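Local coordinates for phosphoribosylformylglycinamidine synthase 2 (Thermus thermophilus, PDB 3VIU), which belongs to the AIR synthase-related (PurM-like) family, carries that family's N- and C-terminal domains twice in one chain, and binds adenosine-5'-diphosphate and a magnesium ion, at residues 423-426 and 432-435; 471-476 and 541-546; 428-433 and 617-622. All blocks are in the same frame, centred on the assembly; numbering follows the deposited sequence.

The three contacts cluster in the second pair of PurM-like domains. Interaction 1 comes first along the chain, as the hairpin at the edge of the six-stranded sheet of the N-terminal domain; interaction 3 starts in its turn and shares strand 432-436. Interaction 2, where helix 458-475 packs on the same sheet, falls in sequence between the two segments of interaction 3. Centres lie about 13 Å apart for interactions 1 and 2 and for 1 and 3, and about 9 Å for 2 and 3. These last two share the magnesium ion and the salt bridge R471-D620, so the metal site ties hairpin turn, helix and C-terminal domain together.

Interaction 1 (423-426 and 432-435)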
loop_
_atom_site.group_PDB
_atom_site.type_symbol
_atom_site.label_atom_id
_atom_site.label_comp_id
_atom_site.label_asym_id
_atom_site.label_seq_id
_atom_site.Cartn_x
_atom_site.Cartn_y
_atom_site.Cartn_z
ATOM N N ALA A 423 13.690 -5.437 -13.532
ATOM C CA ALA A 423 14.841 -4.887 -12.827
ATOM C C ALA A 423 14.521 -3.487 -12.339
ATOM O O ALA A 423 13.883 -2.699 -13.042
ATOM C CB ALA A 423 16.055 -4.853 -13.734
ATOM N N LEU A 424 14.956 -3.187 -11.122
ATOM C CA LEU A 424 14.734 -1.877 -10.539
ATOM C C LEU A 424 15.811 -0.931 -11.070
ATOM O O LEU A 424 17.000 -1.244 -11.026
ATOM C CB LEU A 424 14.814 -1.959 -9.014
ATOM C CG LEU A 424 14.840 -0.636 -8.245
ATOM C CD1 LEU A 424 13.523 0.097 -8.434
ATOM C CD2 LEU A 424 15.091 -0.900 -6.767
ATOM N N LEU A 425 15.394 0.216 -11.589
ATOM C CA LEU A 425 16.347 1.190 -12.102
ATOM C C LEU A 425 16.966 1.900 -10.893
ATOM O O LEU A 425 16.272 2.553 -10.120
ATOM C CB LEU A 425 15.626 2.167 -13.032
ATOM C CG LEU A 425 14.807 1.469 -14.135
ATOM C CD1 LEU A 425 14.152 2.518 -15.027
ATOM C CD2 LEU A 425 15.700 0.547 -14.964
ATOM N N PRO A 426 18.287 1.758 -10.707
ATOM C CA PRO A 426 19.019 2.367 -9.587
ATOM C C PRO A 426 19.020 3.894 -9.437
ATOM O O PRO A 426 19.276 4.407 -8.341
ATOM C CB PRO A 426 20.429 1.779 -9.733
ATOM C CG PRO A 426 20.546 1.526 -11.210
ATOM C CD PRO A 426 19.190 0.967 -11.563
ATOM N N ALA A 432 9.224 4.105 -7.668
ATOM C CA ALA A 432 10.056 2.976 -8.051
ATOM C C ALA A 432 9.687 2.641 -9.488
ATOM O O ALA A 432 8.510 2.652 -9.850
ATOM C CB ALA A 432 9.781 1.794 -7.149
ATOM N N VAL A 433 10.688 2.359 -10.308
ATOM C CA VAL A 433 10.456 2.030 -11.715
ATOM C C VAL A 433 11.040 0.667 -12.057
ATOM O O VAL A 433 12.254 0.512 -12.119
ATOM C CB VAL A 433 11.100 3.085 -12.651
ATOM C CG1 VAL A 433 10.974 2.652 -14.105
ATOM C CG2 VAL A 433 10.427 4.434 -12.444
ATOM N N LEU A 434 10.168 -0.311 -12.275
ATOM C CA LEU A 434 10.596 -1.664 -12.621
ATOM C C LEU A 434 10.566 -1.857 -14.136
ATOM O O LEU A 434 9.507 -1.781 -14.759
ATOM C CB LEU A 434 9.685 -2.711 -11.967
ATOM C CG LEU A 434 9.665 -2.902 -10.448
ATOM C CD1 LEU A 434 11.076 -3.144 -9.947
ATOM C CD2 LEU A 434 9.053 -1.693 -9.770
ATOM N N TRP A 435 11.732 -2.112 -14.721
ATOM C CA TRP A 435 11.844 -2.321 -16.158
ATOM C C TRP A 435 11.530 -3.760 -16.543
ATOM O O TRP A 435 12.029 -4.704 -15.936
ATOM C CB TRP A 435 13.257 -1.948 -16.625
ATOM C CG TRP A 435 13.619 -2.404 -18.018
ATOM C CD1 TRP A 435 12.840 -2.327 -19.142
ATOM C CD2 TRP A 435 14.885 -2.918 -18.446
ATOM N NE1 TRP A 435 13.547 -2.755 -20.242
ATOM C CE2 TRP A 435 14.805 -3.122 -19.844
ATOM C CE3 TRP A 435 16.083 -3.223 -17.785
ATOM C CZ2 TRP A 435 15.876 -3.617 -20.592
ATOM C CZ3 TRP A 435 17.152 -3.717 -18.532
ATOM C CH2 TRP A 435 17.037 -3.909 -19.922
HETATM O O HOH W 1 13.477 3.016 -9.341
#
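L425 lays its side chain across V433, and this is the closest side-chain packing between the two segments. Its chi2 of -179° extends CD1 to V433 CG1, 3.3 Å away, closer than methyl groups usually sit. The other branch, CD2, rests on W435 CB at 3.9 Å, so the leucine spans two residues on one face of the hairpin. Beneath it the backbones are joined by bonds in both directions between A423 and W435: W435 N to A423 O is 2.8 Å and A423 N to W435 O is 3.0 Å. One more bond runs from L425 N to V433 O over 3.2 Å, nearly straight at 166°. The strands, 422-424 and 432-436, form an antiparallel beta hairpin at the edge of the six-stranded sheet of the second PurM-like N-terminal domain, 422-424 being one of its two outermost strands. On the face opposite L425 and W435, L424 and L434 make a non-hydrogen-bonded pair, with L424 CB 4.0 Å from L434 CD1. Both also touch V157 of strand 156-163, which belongs to the sheet of the first N-terminal domain. Toward the turn the contact slackens. V433 N does not reach L425 O directly; a water bridges them, 2.9 Å from L425 O and 3.0 Å from V433 N, and P426 beyond it is exposed and turns away from the other strand. The indole of W435, with CG anti to the backbone N (chi1 167°), runs outward past the CB of A423, and NE1 is hydrogen-bonded to T439 O.

Interaction 2 (471-476 and 541-546). With MG (magnesium ion), chain D.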
loop_
_atom_site.group_PDB
_atom_site.type_symbol
_atom_site.label_atom_id
_atom_site.label_comp_id
_atom_site.label_asym_id
_atom_site.label_seq_id
_atom_site.Cartn_x
_atom_site.Cartn_y
_atom_site.Cartn_z
ATOM N N ARG A 471 1.171 11.911 -8.353
ATOM C CA ARG A 471 2.162 12.902 -8.736
ATOM C C ARG A 471 3.538 12.250 -8.821
ATOM O O ARG A 471 4.299 12.503 -9.756
ATOM C CB ARG A 471 2.201 14.053 -7.718
ATOM C CG ARG A 471 3.027 15.264 -8.173
ATOM C CD ARG A 471 3.156 16.301 -7.078
ATOM N NE ARG A 471 1.858 16.607 -6.483
ATOM C CZ ARG A 471 1.576 16.474 -5.189
ATOM N NH1 ARG A 471 0.366 16.776 -4.752
ATOM N NH2 ARG A 471 2.501 16.043 -4.334
ATOM N N ASN A 472 3.847 11.400 -7.846
ATOM C CA ASN A 472 5.136 10.724 -7.818
ATOM C C ASN A 472 5.382 9.832 -9.020
ATOM O O ASN A 472 6.515 9.736 -9.507
ATOM C CB ASN A 472 5.284 9.920 -6.535
ATOM C CG ASN A 472 5.590 10.798 -5.346
ATOM O OD1 ASN A 472 6.477 11.648 -5.416
ATOM N ND2 ASN A 472 4.863 10.600 -4.247
ATOM N N VAL A 473 4.324 9.181 -9.498
ATOM C CA VAL A 473 4.428 8.313 -10.662
ATOM C C VAL A 473 4.537 9.184 -11.911
ATOM O O VAL A 473 5.321 8.897 -12.808
ATOM C CB VAL A 473 3.201 7.385 -10.766
ATOM C CG1 VAL A 473 3.089 6.804 -12.166
ATOM C CG2 VAL A 473 3.325 6.271 -9.745
ATOM N N SER A 474 3.759 10.258 -11.955
ATOM C CA SER A 474 3.783 11.174 -13.090
ATOM C C SER A 474 5.149 11.818 -13.223
ATOM O O SER A 474 5.623 12.074 -14.324
ATOM C CB SER A 474 2.743 12.283 -12.905
ATOM O OG SER A 474 1.445 11.737 -12.860
ATOM N N VAL A 475 5.763 12.085 -12.077
ATOM C CA VAL A 475 7.069 12.720 -12.008
ATOM C C VAL A 475 8.207 11.896 -12.616
ATOM O O VAL A 475 9.215 12.464 -13.043
ATOM C CB VAL A 475 7.385 13.095 -10.543
ATOM C CG1 VAL A 475 8.865 13.318 -10.350
ATOM C CG2 VAL A 475 6.616 14.349 -10.178
ATOM N N VAL A 476 8.081 10.570 -12.647
ATOM C CA VAL A 476 9.147 9.785 -13.268
ATOM C C VAL A 476 8.777 9.540 -14.723
ATOM O O VAL A 476 9.498 8.871 -15.458
ATOM C CB VAL A 476 9.438 8.428 -12.531
ATOM C CG1 VAL A 476 9.951 8.713 -11.123
ATOM C CG2 VAL A 476 8.199 7.534 -12.501
ATOM N N VAL A 541 -2.195 5.062 0.089
ATOM C CA VAL A 541 -2.512 4.941 -1.321
ATOM C C VAL A 541 -1.349 4.476 -2.175
ATOM O O VAL A 541 -0.298 5.108 -2.210
ATOM C CB VAL A 541 -3.005 6.294 -1.869
ATOM C CG1 VAL A 541 -3.342 6.178 -3.354
ATOM C CG2 VAL A 541 -4.221 6.757 -1.067
ATOM N N GLY A 542 -1.560 3.359 -2.865
ATOM C CA GLY A 542 -0.549 2.812 -3.742
ATOM C C GLY A 542 -1.022 3.027 -5.166
ATOM O O GLY A 542 -2.167 2.711 -5.499
ATOM N N VAL A 543 -0.150 3.582 -5.999
ATOM C CA VAL A 543 -0.491 3.844 -7.384
ATOM C C VAL A 543 0.483 3.181 -8.340
ATOM O O VAL A 543 1.696 3.218 -8.139
ATOM C CB VAL A 543 -0.496 5.364 -7.691
ATOM C CG1 VAL A 543 -0.597 5.589 -9.204
ATOM C CG2 VAL A 543 -1.657 6.037 -6.977
ATOM N N VAL A 544 -0.059 2.576 -9.389
ATOM C CA VAL A 544 0.760 1.929 -10.392
ATOM C C VAL A 544 0.541 2.643 -11.717
ATOM O O VAL A 544 -0.572 3.053 -12.035
ATOM C CB VAL A 544 0.395 0.429 -10.560
ATOM C CG1 VAL A 544 1.129 -0.154 -11.762
ATOM C CG2 VAL A 544 0.776 -0.344 -9.308
ATOM N N GLY A 545 1.617 2.800 -12.477
ATOM C CA GLY A 545 1.529 3.438 -13.775
ATOM C C GLY A 545 2.551 2.816 -14.706
ATOM O O GLY A 545 3.377 2.018 -14.271
ATOM N N VAL A 546 2.506 3.169 -15.985
ATOM C CA VAL A 546 3.462 2.623 -16.931
ATOM C C VAL A 546 4.105 3.726 -17.748
ATOM O O VAL A 546 3.563 4.827 -17.855
ATOM C CB VAL A 546 2.797 1.620 -17.888
ATOM C CG1 VAL A 546 1.681 2.304 -18.664
ATOM C CG2 VAL A 546 3.837 1.037 -18.828
HETATM MG MG MG D . 8.158 12.803 -3.828
HETATM O O HOH W 2 6.056 13.729 -2.897
HETATM O O HOH W 3 9.236 14.960 -3.025
#
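V473 is the one residue of the helix end that reaches the strand, and it does so with both methyls. CG2 meets V543, 4.0 Å from V543 CG1 and 3.8 Å from V543 O, while CG1 lies 4.0 Å from G545 CA. A chi1 of 162° gives this fork: CG1 is anti to the backbone N and CG2 anti to the carbonyl carbon, so the two branches spread along the strand. V543 answers with a similar rotamer (chi1 169°), and the two side chains cross at a slant. G545 has no side chain, which leaves its CA bare for V473 CG1 to settle on. Here helix 458-475 lies against one face of the mixed sheet of the PurM-like N-terminal domain; it follows strand 441-448 in the chain and leads to strand 479-488, both neighbours of strand 538-548. V543 also packs on A469 and C470, one turn earlier in the helix, whereas V544 points to the other face of the sheet. N472, next to V473, leaves the helix in a different direction. Its CG stands beside the backbone N (chi1 -76°), which carries the amide to the magnesium ion, with OD1 2.6 Å from the metal. ND2 is hydrogen-bonded to D448 OD1, and that bond fixes which end of the amide faces the metal. R471 is stretched out through CG and CD before its guanidinium group makes salt bridges to E599 and D620, the latter a magnesium ligand itself.

Interaction 3 (428-433 and 617-622); sequences KGDAAV and TAHDVA. With MG (magnesium ion), chain D.
D430 reaches from the hairpin turn to H619 and D620 and has by far the most surface buried here. Its carboxylate meets the H619 ring at the ring's edge, near its plane, the carboxylate and ring planes 17° apart, with OD1 2.9 Å from CD2. The same OD1 binds the magnesium ion at 2.6 Å. D620 comes in from the far strand: its chi1 of 72° sets CG between the backbone N and the carbonyl carbon and brings OD1 to 2.5 Å from the metal. D620 OD2 takes a hydrogen bond from a magnesium-bound water at 2.6 Å and a salt bridge from R471. Behind the carboxylate, another water accepts from D430 N at 3.0 Å and donates to A618 O at 2.9 Å, joining the two backbones. The turn belongs to the PurM-like N-terminal domain and strand 618-620 edges the sheet of the C-terminal domain, so the metal sits between domains, with N472 as its third protein ligand. D430 OD1 and D620 OD1 are 3.2 Å apart as fellow ligands of the magnesium ion, not as a hydrogen-bonded pair; their closeness probably depends on the cation, which would make the fit of the two domains here sensitive to metal binding.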
loop_
_atom_site.group_PDB
_atom_site.type_symbol
_atom_site.label_atom_id
_atom_site.label_comp_id
_atom_site.label_asym_id
_atom_site.label_seq_id
_atom_site.Cartn_x
_atom_site.Cartn_y
_atom_site.Cartn_z
ATOM N N LYS A 428 17.668 7.054 -8.482
ATOM C CA LYS A 428 16.565 7.491 -7.636
ATOM C C LYS A 428 15.518 8.398 -8.291
ATOM O O LYS A 428 15.790 9.552 -8.629
ATOM C CB LYS A 428 17.121 8.170 -6.376
ATOM C CG LYS A 428 16.058 8.808 -5.490
ATOM C CD LYS A 428 16.614 9.253 -4.141
ATOM C CE LYS A 428 16.462 8.166 -3.084
ATOM N NZ LYS A 428 17.142 6.902 -3.469
ATOM N N GLY A 429 14.316 7.857 -8.466
ATOM C CA GLY A 429 13.217 8.617 -9.036
ATOM C C GLY A 429 12.186 8.746 -7.928
ATOM O O GLY A 429 12.309 8.066 -6.911
ATOM N N ASP A 430 11.182 9.601 -8.099
ATOM C CA ASP A 430 10.152 9.777 -7.066
ATOM C C ASP A 430 9.262 8.546 -6.887
ATOM O O ASP A 430 8.550 8.417 -5.899
ATOM C CB ASP A 430 9.291 11.003 -7.378
ATOM C CG ASP A 430 9.937 12.293 -6.926
ATOM O OD1 ASP A 430 9.890 12.586 -5.715
ATOM O OD2 ASP A 430 10.505 13.008 -7.771
ATOM N N ALA A 431 9.295 7.644 -7.854
ATOM C CA ALA A 431 8.511 6.422 -7.758
ATOM C C ALA A 431 9.439 5.305 -8.187
ATOM O O ALA A 431 10.354 5.537 -8.964
ATOM C CB ALA A 431 7.294 6.484 -8.679
ATOM N N ALA A 432 9.224 4.105 -7.668
ATOM C CA ALA A 432 10.056 2.976 -8.051
ATOM C C ALA A 432 9.687 2.641 -9.488
ATOM O O ALA A 432 8.510 2.652 -9.850
ATOM C CB ALA A 432 9.781 1.794 -7.149
ATOM N N VAL A 433 10.688 2.359 -10.308
ATOM C CA VAL A 433 10.456 2.030 -11.715
ATOM C C VAL A 433 11.040 0.667 -12.057
ATOM O O VAL A 433 12.254 0.512 -12.119
ATOM C CB VAL A 433 11.100 3.085 -12.651
ATOM C CG1 VAL A 433 10.974 2.652 -14.105
ATOM C CG2 VAL A 433 10.427 4.434 -12.444
ATOM N N THR A 617 14.777 14.972 -15.576
ATOM C CA THR A 617 15.026 15.120 -14.149
ATOM C C THR A 617 13.935 16.000 -13.540
ATOM O O THR A 617 13.782 17.179 -13.876
ATOM C CB THR A 617 16.464 15.656 -13.883
ATOM O OG1 THR A 617 16.529 16.291 -12.603
ATOM C CG2 THR A 617 16.881 16.590 -14.952
ATOM N N ALA A 618 13.145 15.380 -12.665
ATOM C CA ALA A 618 12.026 16.039 -12.008
ATOM C C ALA A 618 11.876 15.546 -10.572
ATOM O O ALA A 618 12.315 14.453 -10.222
ATOM C CB ALA A 618 10.735 15.775 -12.790
ATOM N N HIS A 619 11.236 16.356 -9.743
ATOM C CA HIS A 619 11.054 16.004 -8.345
ATOM C C HIS A 619 9.930 16.885 -7.837
ATOM O O HIS A 619 9.963 18.093 -8.053
ATOM C CB HIS A 619 12.348 16.310 -7.586
ATOM C CG HIS A 619 12.344 15.844 -6.167
ATOM N ND1 HIS A 619 12.850 16.607 -5.134
ATOM C CD2 HIS A 619 11.895 14.697 -5.607
ATOM C CE1 HIS A 619 12.705 15.950 -3.996
ATOM N NE2 HIS A 619 12.128 14.788 -4.256
ATOM N N ASP A 620 8.924 16.311 -7.183
ATOM C CA ASP A 620 7.849 17.163 -6.694
ATOM C C ASP A 620 8.215 17.754 -5.342
ATOM O O ASP A 620 9.073 17.223 -4.634
ATOM C CB ASP A 620 6.515 16.407 -6.631
ATOM C CG ASP A 620 6.456 15.389 -5.519
ATOM O OD1 ASP A 620 7.419 14.608 -5.368
ATOM O OD2 ASP A 620 5.426 15.362 -4.811
ATOM N N VAL A 621 7.590 18.882 -5.015
ATOM C CA VAL A 621 7.842 19.575 -3.763
ATOM C C VAL A 621 6.787 19.165 -2.737
ATOM O O VAL A 621 5.629 19.568 -2.830
ATOM C CB VAL A 621 7.791 21.104 -3.967
ATOM C CG1 VAL A 621 8.162 21.812 -2.669
ATOM C CG2 VAL A 621 8.735 21.514 -5.093
ATOM N N ALA A 622 7.193 18.367 -1.756
ATOM C CA ALA A 622 6.263 17.902 -0.744
ATOM C C ALA A 622 6.622 18.401 0.637
ATOM O O ALA A 622 6.919 19.581 0.816
ATOM C CB ALA A 622 6.194 16.381 -0.758
HETATM MG MG MG D . 8.158 12.803 -3.828
HETATM O O HOH W 4 11.610 11.620 -10.285
HETATM O O HOH W 2 6.056 13.729 -2.897
HETATM O O HOH W 3 9.236 14.960 -3.025
#